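Local coordinates for vesicular integral-membrane protein VIP36 (Canis lupus familiaris, PDB 2E6V), which acts as an intracellular, calcium-dependent lectin of the early secretory pathway, recognising high-mannose glycans and taking part in the transport and sorting of glycoproteins that carry them, at residues H81-A86 with D114-D119; E120-V125 with D145-E150. All blocks are in the same frame, centred on the assembly; numbering follows the deposited sequence.

Contact 1 (H81-A86 with D114-D119). With CA (calcium ion), chain H; MAN (alpha-D-mannopyranose), chain F; MAN (alpha-D-mannopyranose), chain B; BMA (beta-D-mannopyranose), chain C.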
loop_
_atom_site.group_PDB
_atom_site.type_symbol
_atom_site.label_atom_id
_atom_site.label_comp_id
_atom_site.label_asym_id
_atom_site.label_seq_id
_atom_site.Cartn_x
_atom_site.Cartn_y
_atom_site.Cartn_z
ATOM N N HIS A 81 -13.981 8.774 11.826
ATOM C CA HIS A 81 -12.759 7.991 11.981
ATOM C C HIS A 81 -11.926 8.314 10.750
ATOM O O HIS A 81 -12.424 8.906 9.799
ATOM C CB HIS A 81 -13.086 6.495 12.007
ATOM C CG HIS A 81 -13.822 6.034 10.793
ATOM N ND1 HIS A 81 -15.194 6.089 10.695
ATOM C CD2 HIS A 81 -13.375 5.546 9.610
ATOM C CE1 HIS A 81 -15.565 5.636 9.510
ATOM N NE2 HIS A 81 -14.480 5.306 8.831
ATOM N N GLY A 82 -10.667 7.911 10.757
ATOM C CA GLY A 82 -9.780 8.170 9.623
ATOM C C GLY A 82 -8.368 7.962 10.100
ATOM O O GLY A 82 -8.181 7.610 11.245
ATOM N N ASP A 83 -7.368 8.163 9.244
ATOM C CA ASP A 83 -7.572 8.577 7.863
ATOM C C ASP A 83 -7.420 7.444 6.871
ATOM O O ASP A 83 -7.915 7.544 5.764
ATOM C CB ASP A 83 -6.624 9.708 7.508
ATOM C CG ASP A 83 -7.121 11.016 8.024
ATOM O OD1 ASP A 83 -6.744 11.402 9.163
ATOM O OD2 ASP A 83 -7.945 11.644 7.324
ATOM N N GLY A 84 -6.713 6.396 7.279
ATOM C CA GLY A 84 -6.456 5.246 6.435
ATOM C C GLY A 84 -5.018 4.763 6.443
ATOM O O GLY A 84 -4.172 5.288 7.199
ATOM N N ILE A 85 -4.766 3.753 5.588
ATOM C CA ILE A 85 -3.462 3.175 5.335
ATOM C C ILE A 85 -3.041 3.438 3.884
ATOM O O ILE A 85 -3.898 3.624 3.004
ATOM C CB ILE A 85 -3.542 1.655 5.529
ATOM C CG1 ILE A 85 -3.712 1.320 7.017
ATOM C CG2 ILE A 85 -2.328 0.912 4.917
ATOM C CD1 ILE A 85 -4.004 -0.115 7.287
ATOM N N ALA A 86 -1.724 3.414 3.639
ATOM C CA ALA A 86 -1.151 3.407 2.302
ATOM C C ALA A 86 -0.105 2.304 2.241
ATOM O O ALA A 86 0.635 2.075 3.186
ATOM C CB ALA A 86 -0.497 4.790 1.990
ATOM N N ASP A 114 -8.283 4.591 1.970
ATOM C CA ASP A 114 -8.723 5.870 2.515
ATOM C C ASP A 114 -10.036 5.603 3.230
ATOM O O ASP A 114 -10.974 5.083 2.612
ATOM C CB ASP A 114 -8.947 6.851 1.356
ATOM C CG ASP A 114 -9.137 8.309 1.797
ATOM O OD1 ASP A 114 -9.015 9.173 0.906
ATOM O OD2 ASP A 114 -9.402 8.632 2.985
ATOM N N THR A 115 -10.115 5.938 4.513
ATOM C CA THR A 115 -11.361 5.740 5.239
ATOM C C THR A 115 -12.201 7.029 5.477
ATOM O O THR A 115 -13.353 6.942 5.914
ATOM C CB THR A 115 -11.129 5.031 6.586
ATOM O OG1 THR A 115 -10.184 5.779 7.366
ATOM C CG2 THR A 115 -10.634 3.605 6.389
ATOM N N TYR A 116 -11.639 8.209 5.201
ATOM C CA TYR A 116 -12.342 9.452 5.506
ATOM C C TYR A 116 -12.472 10.359 4.300
ATOM O O TYR A 116 -11.479 10.707 3.666
ATOM C CB TYR A 116 -11.734 10.202 6.717
ATOM C CG TYR A 116 -12.435 11.512 7.004
ATOM C CD1 TYR A 116 -13.709 11.541 7.596
ATOM C CD2 TYR A 116 -11.844 12.743 6.637
ATOM C CE1 TYR A 116 -14.375 12.766 7.828
ATOM C CE2 TYR A 116 -12.477 13.946 6.866
ATOM C CZ TYR A 116 -13.745 13.963 7.456
ATOM O OH TYR A 116 -14.365 15.184 7.666
ATOM N N PRO A 117 -13.711 10.752 3.985
ATOM C CA PRO A 117 -13.996 11.646 2.879
ATOM C C PRO A 117 -13.658 13.092 3.238
ATOM O O PRO A 117 -14.496 13.805 3.812
ATOM C CB PRO A 117 -15.501 11.478 2.687
ATOM C CG PRO A 117 -16.019 11.067 4.027
ATOM C CD PRO A 117 -14.931 10.327 4.698
ATOM N N ASN A 118 -12.435 13.519 2.914
ATOM C CA ASN A 118 -12.012 14.867 3.218
ATOM C C ASN A 118 -12.788 15.877 2.344
ATOM O O ASN A 118 -13.152 16.969 2.784
ATOM C CB ASN A 118 -10.511 15.011 2.979
ATOM C CG ASN A 118 -9.691 14.162 3.897
ATOM O OD1 ASN A 118 -9.490 12.974 3.635
ATOM N ND2 ASN A 118 -9.191 14.757 4.976
ATOM N N ASP A 119 -13.020 15.484 1.098
ATOM C CA ASP A 119 -13.811 16.247 0.155
ATOM C C ASP A 119 -15.283 16.313 0.584
ATOM O O ASP A 119 -16.030 15.325 0.487
ATOM C CB ASP A 119 -13.670 15.617 -1.214
ATOM C CG ASP A 119 -14.404 16.369 -2.275
ATOM O OD1 ASP A 119 -15.026 17.424 -1.976
ATOM O OD2 ASP A 119 -14.341 15.900 -3.420
HETATM CA CA CA H . -9.481 11.012 2.721
HETATM C C1 MAN F . -8.316 17.247 10.016
HETATM C C2 MAN F . -7.016 17.285 9.187
HETATM C C3 MAN F . -7.110 16.343 7.979
HETATM C C4 MAN F . -7.624 14.960 8.385
HETATM C C5 MAN F . -8.880 15.097 9.263
HETATM C C6 MAN F . -9.431 13.760 9.719
HETATM O O2 MAN F . -5.863 16.949 9.939
HETATM O O3 MAN F . -5.886 16.285 7.251
HETATM O O4 MAN F . -7.991 14.291 7.216
HETATM O O5 MAN F . -8.611 15.915 10.394
HETATM O O6 MAN F . -8.474 13.108 10.532
HETATM C C1 MAN B . -11.687 17.668 9.792
HETATM C C2 MAN B . -10.425 18.506 9.892
HETATM C C3 MAN B . -10.718 19.803 9.121
HETATM C C4 MAN B . -11.039 19.509 7.649
HETATM C C5 MAN B . -12.131 18.429 7.534
HETATM C C6 MAN B . -12.248 17.839 6.121
HETATM O O2 MAN B . -9.391 17.793 9.218
HETATM O O3 MAN B . -9.622 20.676 9.213
HETATM O O4 MAN B . -11.424 20.700 6.975
HETATM O O5 MAN B . -11.904 17.345 8.425
HETATM O O6 MAN B . -13.584 17.432 5.863
HETATM C C1 BMA C . -16.295 16.799 10.326
HETATM C C2 BMA C . -15.134 17.693 9.832
HETATM C C3 BMA C . -13.824 17.372 10.596
HETATM C C4 BMA C . -14.072 17.253 12.092
HETATM C C5 BMA C . -15.105 16.166 12.303
HETATM C C6 BMA C . -15.260 15.822 13.785
HETATM O O1 BMA C . -17.561 17.277 9.900
HETATM O O2 BMA C . -15.470 19.072 9.899
HETATM O O3 BMA C . -12.814 18.334 10.386
HETATM O O4 BMA C . -12.880 16.991 12.789
HETATM O O5 BMA C . -16.309 16.674 11.743
HETATM O O6 BMA C . -16.598 15.998 14.222
HETATM O O HOH W 1 -8.473 10.350 4.586
HETATM O O HOH W 2 -7.426 12.028 2.036
#
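T115 and D83 join the two segments through the backbone: T115 N donates to D83 O at 3.0 Å, coming from above the carbonyl plane, and the N-H points almost straight at the oxygen (166°). Next to it, G84 and D114 face each other as an antiparallel non-hydrogen-bonded pair, their CA atoms 4.6 Å apart, which brings the two backbones close together. Y116 is the side chain to follow outward. Its CB packs on G82 CA and lies 3.4 Å from H81 O. With CG anti to the backbone N (chi1 178°), the ring leads away from H81 toward the sugars. CD1 stays near H81 O, CD2 passes C6 of the chain F mannose, CE2 approaches O5 and O6 of the chain B mannose, and OH shares a hydrogen bond with that O6 at 3.0 Å. This is the L-type lectin site, in which D83, preceded by a cis peptide bond as in legume lectins, and N118 meet the same mannose hydroxyl. D83 takes both O6 and O4 of the chain F mannose, one on each carboxylate oxygen, and N118 ND2 donates to the same O4 at 2.6 Å. The other end of the N118 amide, OD1, binds calcium at 2.2 Å, fixing which way the amide is turned. D114 grips the metal with both oxygens, OD2 also closing an Asx turn by accepting from Y116 N, while Y116 O is another ligand. Water 1, on the calcium, donates to D83 O and OD2, tying the sugar-binding carboxylate to the metal.

Contact 2 (E120-V125 with D145-E150); sequences ETTERV and DGRWTE. With CA (calcium ion), chain H.
R147 and E123 meet as a salt bridge on the protein surface. R147 NH2 donates to the syn lone pair of E123 OE1 at 2.9 Å, nearly in the guanidinium plane and fairly straight (159°); a weak second bond runs from NH1 to E123 OE2. T122 OG1 also lies at the edge of this guanidinium, 3.5 Å from R147 NH1. Over one face of R147 lies the guanidinium of R124, arriving from the opposite direction, centres 4.1 Å apart and planes at 24°. Carboxylates beside the pair should offset the repulsion between the two stacked cations: E123 holds R147, and E150 OE2 reaches R124 NH2 at 2.8 Å in a salt bridge whose hydrogen bond is weak, being strongly bent. In the next shell, a T122 chi1 of -176° swings OG1 away from its own backbone N, where it meets water 3, which donates to D145 OD1 at 2.7 Å. The other oxygen, D145 OD2, binds calcium at 2.3 Å, so the water links the loop to the metal site. Beyond that, R124 makes a cation-pi contact with Y128, on which E150 also packs. Both segments are loops flanking strand 128-135: 120-125 leads toward it from strand 109-114, and the loop holding 145-150 leads on to the edge strand 152-155.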
loop_
_atom_site.group_PDB
_atom_site.type_symbol
_atom_site.label_atom_id
_atom_site.label_comp_id
_atom_site.label_asym_id
_atom_site.label_seq_id
_atom_site.Cartn_x
_atom_site.Cartn_y
_atom_site.Cartn_z
ATOM N N GLU A 120 -15.696 17.492 1.044
ATOM C CA GLU A 120 -16.973 17.633 1.763
ATOM C C GLU A 120 -18.232 17.399 0.910
ATOM O O GLU A 120 -19.293 17.122 1.442
ATOM C CB GLU A 120 -17.044 18.989 2.491
ATOM C CG GLU A 120 -16.698 18.910 4.008
ATOM C CD GLU A 120 -16.409 20.292 4.644
ATOM O OE1 GLU A 120 -16.859 20.533 5.796
ATOM O OE2 GLU A 120 -15.724 21.130 3.992
ATOM N N THR A 121 -18.111 17.522 -0.406
ATOM C CA THR A 121 -19.225 17.257 -1.299
ATOM C C THR A 121 -18.737 16.303 -2.373
ATOM O O THR A 121 -18.389 16.713 -3.494
ATOM C CB THR A 121 -19.769 18.548 -1.950
ATOM O OG1 THR A 121 -18.724 19.179 -2.702
ATOM C CG2 THR A 121 -20.352 19.538 -0.862
ATOM N N THR A 122 -18.666 15.038 -1.980
ATOM C CA THR A 122 -18.231 13.969 -2.824
ATOM C C THR A 122 -19.349 12.932 -2.881
ATOM O O THR A 122 -20.041 12.700 -1.891
ATOM C CB THR A 122 -16.917 13.337 -2.289
ATOM O OG1 THR A 122 -16.446 12.333 -3.200
ATOM C CG2 THR A 122 -17.117 12.714 -0.913
ATOM N N GLU A 123 -19.519 12.328 -4.054
ATOM C CA GLU A 123 -20.533 11.309 -4.295
ATOM C C GLU A 123 -19.973 9.922 -3.951
ATOM O O GLU A 123 -20.675 8.910 -4.012
ATOM C CB GLU A 123 -20.948 11.330 -5.770
ATOM C CG GLU A 123 -20.068 10.450 -6.717
ATOM C CD GLU A 123 -18.584 10.887 -6.823
ATOM O OE1 GLU A 123 -17.812 10.213 -7.557
ATOM O OE2 GLU A 123 -18.189 11.895 -6.179
ATOM N N ARG A 124 -18.689 9.897 -3.632
ATOM C CA ARG A 124 -17.955 8.670 -3.475
ATOM C C ARG A 124 -18.259 8.016 -2.107
ATOM O O ARG A 124 -18.215 8.671 -1.049
ATOM C CB ARG A 124 -16.485 9.030 -3.571
ATOM C CG ARG A 124 -15.611 8.029 -4.225
ATOM C CD ARG A 124 -14.237 8.130 -3.599
ATOM N NE ARG A 124 -13.157 8.643 -4.446
ATOM C CZ ARG A 124 -13.106 8.598 -5.778
ATOM N NH1 ARG A 124 -14.104 8.080 -6.490
ATOM N NH2 ARG A 124 -12.035 9.072 -6.399
ATOM N N VAL A 125 -18.552 6.719 -2.144
ATOM C CA VAL A 125 -18.720 5.910 -0.932
ATOM C C VAL A 125 -17.377 5.356 -0.434
ATOM O O VAL A 125 -16.631 4.710 -1.175
ATOM C CB VAL A 125 -19.763 4.760 -1.145
ATOM C CG1 VAL A 125 -19.973 3.914 0.173
ATOM C CG2 VAL A 125 -21.093 5.334 -1.673
ATOM N N ASP A 145 -9.244 13.746 -1.411
ATOM C CA ASP A 145 -9.016 12.307 -1.404
ATOM C C ASP A 145 -8.181 11.788 -2.582
ATOM O O ASP A 145 -8.337 10.643 -3.023
ATOM C CB ASP A 145 -10.346 11.589 -1.292
ATOM C CG ASP A 145 -11.160 12.086 -0.123
ATOM O OD1 ASP A 145 -12.256 12.634 -0.368
ATOM O OD2 ASP A 145 -10.673 11.971 1.031
ATOM N N GLY A 146 -7.289 12.638 -3.073
ATOM C CA GLY A 146 -6.356 12.286 -4.134
ATOM C C GLY A 146 -6.994 11.937 -5.457
ATOM O O GLY A 146 -6.355 11.344 -6.317
ATOM N N ARG A 147 -8.255 12.320 -5.627
ATOM C CA ARG A 147 -9.009 12.017 -6.838
ATOM C C ARG A 147 -8.355 12.493 -8.157
ATOM O O ARG A 147 -8.364 11.750 -9.140
ATOM C CB ARG A 147 -10.443 12.520 -6.666
ATOM C CG ARG A 147 -11.075 13.212 -7.843
ATOM C CD ARG A 147 -12.504 13.568 -7.541
ATOM N NE ARG A 147 -13.367 12.551 -8.116
ATOM C CZ ARG A 147 -14.446 12.041 -7.540
ATOM N NH1 ARG A 147 -14.821 12.430 -6.329
ATOM N NH2 ARG A 147 -15.141 11.123 -8.192
ATOM N N TRP A 148 -7.797 13.712 -8.185
ATOM C CA TRP A 148 -7.125 14.211 -9.417
ATOM C C TRP A 148 -5.765 13.571 -9.776
ATOM O O TRP A 148 -5.277 13.760 -10.869
ATOM C CB TRP A 148 -7.105 15.743 -9.467
ATOM C CG TRP A 148 -8.516 16.236 -9.510
ATOM C CD1 TRP A 148 -9.342 16.463 -8.436
ATOM C CD2 TRP A 148 -9.322 16.439 -10.680
ATOM N NE1 TRP A 148 -10.593 16.817 -8.863
ATOM C CE2 TRP A 148 -10.626 16.808 -10.230
ATOM C CE3 TRP A 148 -9.074 16.368 -12.057
ATOM C CZ2 TRP A 148 -11.663 17.127 -11.106
ATOM C CZ3 TRP A 148 -10.115 16.681 -12.936
ATOM C CH2 TRP A 148 -11.396 17.056 -12.454
ATOM N N THR A 149 -5.199 12.743 -8.899
ATOM C CA THR A 149 -3.934 12.026 -9.220
ATOM C C THR A 149 -4.046 10.490 -9.240
ATOM O O THR A 149 -3.046 9.781 -9.342
ATOM C CB THR A 149 -2.782 12.446 -8.256
ATOM O OG1 THR A 149 -3.267 12.489 -6.905
ATOM C CG2 THR A 149 -2.231 13.833 -8.634
ATOM N N GLU A 150 -5.260 9.970 -9.164
ATOM C CA GLU A 150 -5.434 8.540 -9.092
ATOM C C GLU A 150 -5.637 7.923 -10.495
ATOM O O GLU A 150 -6.119 8.583 -11.412
ATOM C CB GLU A 150 -6.573 8.203 -8.101
ATOM C CG GLU A 150 -7.932 7.833 -8.727
ATOM C CD GLU A 150 -9.160 8.163 -7.848
ATOM O OE1 GLU A 150 -9.027 8.391 -6.624
ATOM O OE2 GLU A 150 -10.289 8.187 -8.401
HETATM CA CA CA H . -9.481 11.012 2.721
HETATM O O HOH W 3 -13.816 11.917 -2.430
HETATM O O HOH W 1 -8.473 10.350 4.586
HETATM O O HOH W 2 -7.426 12.028 2.036
#

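In the fold
Contact 1 is buried and contact 2 lies at the surface, yet they share one calcium ion and the two waters on it. D114, Y116 and N118 supply the protein ligands from contact 1, D145 the one from contact 2, and N118 N probably hydrogen-bonds to D145 OD2. Residues 114-119 and 120-125 are consecutive parts of the connection from strand 109-114 to strand 128-135; its first half carries metal and sugar chemistry, its second meets 145-150 through charged side chains. Where contact 1 begins at a strand pairing in the sheet and runs out to the mannose residues, contact 2 joins two loops without any backbone pairing between them.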